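Local coordinates for protein GTP binding regulator (Thermotoga maritima, PDB 1VR8) that is of uncharacterised function, with a fold resembling the Ran-binding protein Mog1p that suggests, without proving, a role in regulating a GTP-binding protein, at residues Tyr17-Asp20 against Thr21-Val25. Numbering follows the deposited sequence.
Sequences YSLD and TAIFV
Ser18 caps the first turn of the short helix 19-24: its OG accepts a nearly straight hydrogen bond from Thr21 N (3.1 Å, 167° at the hydrogen). The hydroxyl lies anti to its own backbone N (chi1 157°), which brings it to Thr21 N, and a short side chain ending in an acceptor suits this N-cap place. A water held by Ser18 OG also reaches Thr21 OG1, weakly. Just before the cap, Tyr17 sets its ring edge against the first turn. Ala22 N lies 3.6 Å from Tyr17 CE2 at that edge, and the small side chain of Ala22 leaves room for the ring, its CB 4.2 Å from Tyr17 CD2. The Thr21 side chain crosses the tyrosine at about a right angle, placing CG2 3.5 Å from Tyr17 OH, while Val25 CG2 lies 3.8 Å from the same oxygen, one turn further on. Were Tyr17 replaced by an alanine, Thr21 CG2 and Val25 CG2 would probably lose their contact with the tyrosine hydroxyl and a gap would open beside Ala22. Further along, Phe24 N bonds to Asp20 O (3.0 Å), and Phe24 CE2 packs against Asp20 CB. Leu19 and Ile23, apolar and one turn apart, face strands 45-56 and 59-67; Asp20 OD1 forms a salt bridge with Lys50, Tyr17 and Ala22 rest on Trp116 of strand 116-122, and Ala22 O hydrogen-bonds Tyr137 OH of helix 126-138.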
loop_
_atom_site.group_PDB
_atom_site.type_symbol
_atom_site.label_atom_id
_atom_site.label_comp_id
_atom_site.label_asym_id
_atom_site.label_seq_id
_atom_site.Cartn_x
_atom_site.Cartn_y
_atom_site.Cartn_z
ATOM N N TYR A 17 -1.357 -0.424 -15.302
ATOM C CA TYR A 17 -2.677 -0.252 -14.696
ATOM C C TYR A 17 -2.794 1.160 -14.097
ATOM O O TYR A 17 -1.808 1.704 -13.614
ATOM C CB TYR A 17 -2.812 -1.257 -13.574
ATOM C CG TYR A 17 -4.197 -1.725 -13.200
ATOM C CD1 TYR A 17 -4.847 -2.701 -13.965
ATOM C CD2 TYR A 17 -4.814 -1.278 -12.042
ATOM C CE1 TYR A 17 -6.100 -3.178 -13.585
ATOM C CE2 TYR A 17 -6.090 -1.734 -11.665
ATOM C CZ TYR A 17 -6.716 -2.690 -12.433
ATOM O OH TYR A 17 -7.963 -3.165 -12.028
ATOM N N SER A 18 -3.995 1.737 -14.165
ATOM C CA SER A 18 -4.287 3.032 -13.573
ATOM C C SER A 18 -4.189 3.032 -12.057
ATOM O O SER A 18 -4.687 2.134 -11.377
ATOM C CB SER A 18 -5.702 3.467 -14.003
ATOM O OG SER A 18 -6.270 4.400 -13.129
ATOM N N LEU A 19 -3.572 4.073 -11.510
ATOM C CA LEU A 19 -3.525 4.244 -10.069
ATOM C C LEU A 19 -4.945 4.319 -9.477
ATOM O O LEU A 19 -5.251 3.717 -8.434
ATOM C CB LEU A 19 -2.703 5.475 -9.715
ATOM C CG LEU A 19 -2.585 5.747 -8.206
ATOM C CD1 LEU A 19 -1.223 6.284 -7.894
ATOM C CD2 LEU A 19 -3.634 6.721 -7.766
ATOM N N ASP A 20 -5.817 5.067 -10.144
ATOM C CA ASP A 20 -7.192 5.190 -9.667
ATOM C C ASP A 20 -7.876 3.836 -9.633
ATOM O O ASP A 20 -8.542 3.465 -8.651
ATOM C CB ASP A 20 -7.967 6.151 -10.563
ATOM C CG ASP A 20 -7.666 7.617 -10.273
ATOM O OD1 ASP A 20 -6.884 7.928 -9.350
ATOM O OD2 ASP A 20 -8.229 8.476 -11.000
ATOM N N THR A 21 -7.718 3.070 -10.701
ATOM C CA THR A 21 -8.370 1.773 -10.760
ATOM C C THR A 21 -7.799 0.833 -9.711
ATOM O O THR A 21 -8.528 0.056 -9.117
ATOM C CB THR A 21 -8.324 1.172 -12.192
ATOM O OG1 THR A 21 -8.749 2.173 -13.128
ATOM C CG2 THR A 21 -9.289 0.014 -12.269
ATOM N N ALA A 22 -6.513 0.976 -9.403
ATOM C CA ALA A 22 -5.886 0.204 -8.341
ATOM C C ALA A 22 -6.559 0.423 -6.967
ATOM O O ALA A 22 -6.572 -0.470 -6.144
ATOM C CB ALA A 22 -4.450 0.520 -8.244
ATOM N N ILE A 23 -7.119 1.601 -6.738
ATOM C CA ILE A 23 -7.916 1.844 -5.529
ATOM C C ILE A 23 -9.326 1.288 -5.668
ATOM O O ILE A 23 -9.837 0.528 -4.808
ATOM C CB ILE A 23 -7.985 3.359 -5.250
ATOM C CG1 ILE A 23 -6.587 3.898 -4.891
ATOM C CG2 ILE A 23 -8.986 3.673 -4.160
ATOM C CD1 ILE A 23 -6.481 5.356 -4.904
ATOM N N PHE A 24 -9.982 1.669 -6.756
ATOM C CA PHE A 24 -11.408 1.377 -6.894
ATOM C C PHE A 24 -11.698 -0.108 -7.008
ATOM O O PHE A 24 -12.735 -0.579 -6.552
ATOM C CB PHE A 24 -12.000 2.116 -8.093
ATOM C CG PHE A 24 -11.935 3.629 -7.979
ATOM C CD1 PHE A 24 -12.457 4.279 -6.883
ATOM C CD2 PHE A 24 -11.387 4.393 -9.001
ATOM C CE1 PHE A 24 -12.396 5.661 -6.758
ATOM C CE2 PHE A 24 -11.324 5.808 -8.888
ATOM C CZ PHE A 24 -11.832 6.423 -7.767
ATOM N N VAL A 25 -10.758 -0.876 -7.559
ATOM C CA VAL A 25 -10.962 -2.316 -7.692
ATOM C C VAL A 25 -10.984 -3.058 -6.336
ATOM O O VAL A 25 -11.424 -4.193 -6.231
ATOM C CB VAL A 25 -9.877 -2.900 -8.649
ATOM C CG1 VAL A 25 -8.567 -2.989 -7.960
ATOM C CG2 VAL A 25 -10.302 -4.202 -9.229
HETATM O O HOH W 1 -8.561 5.273 -14.312
#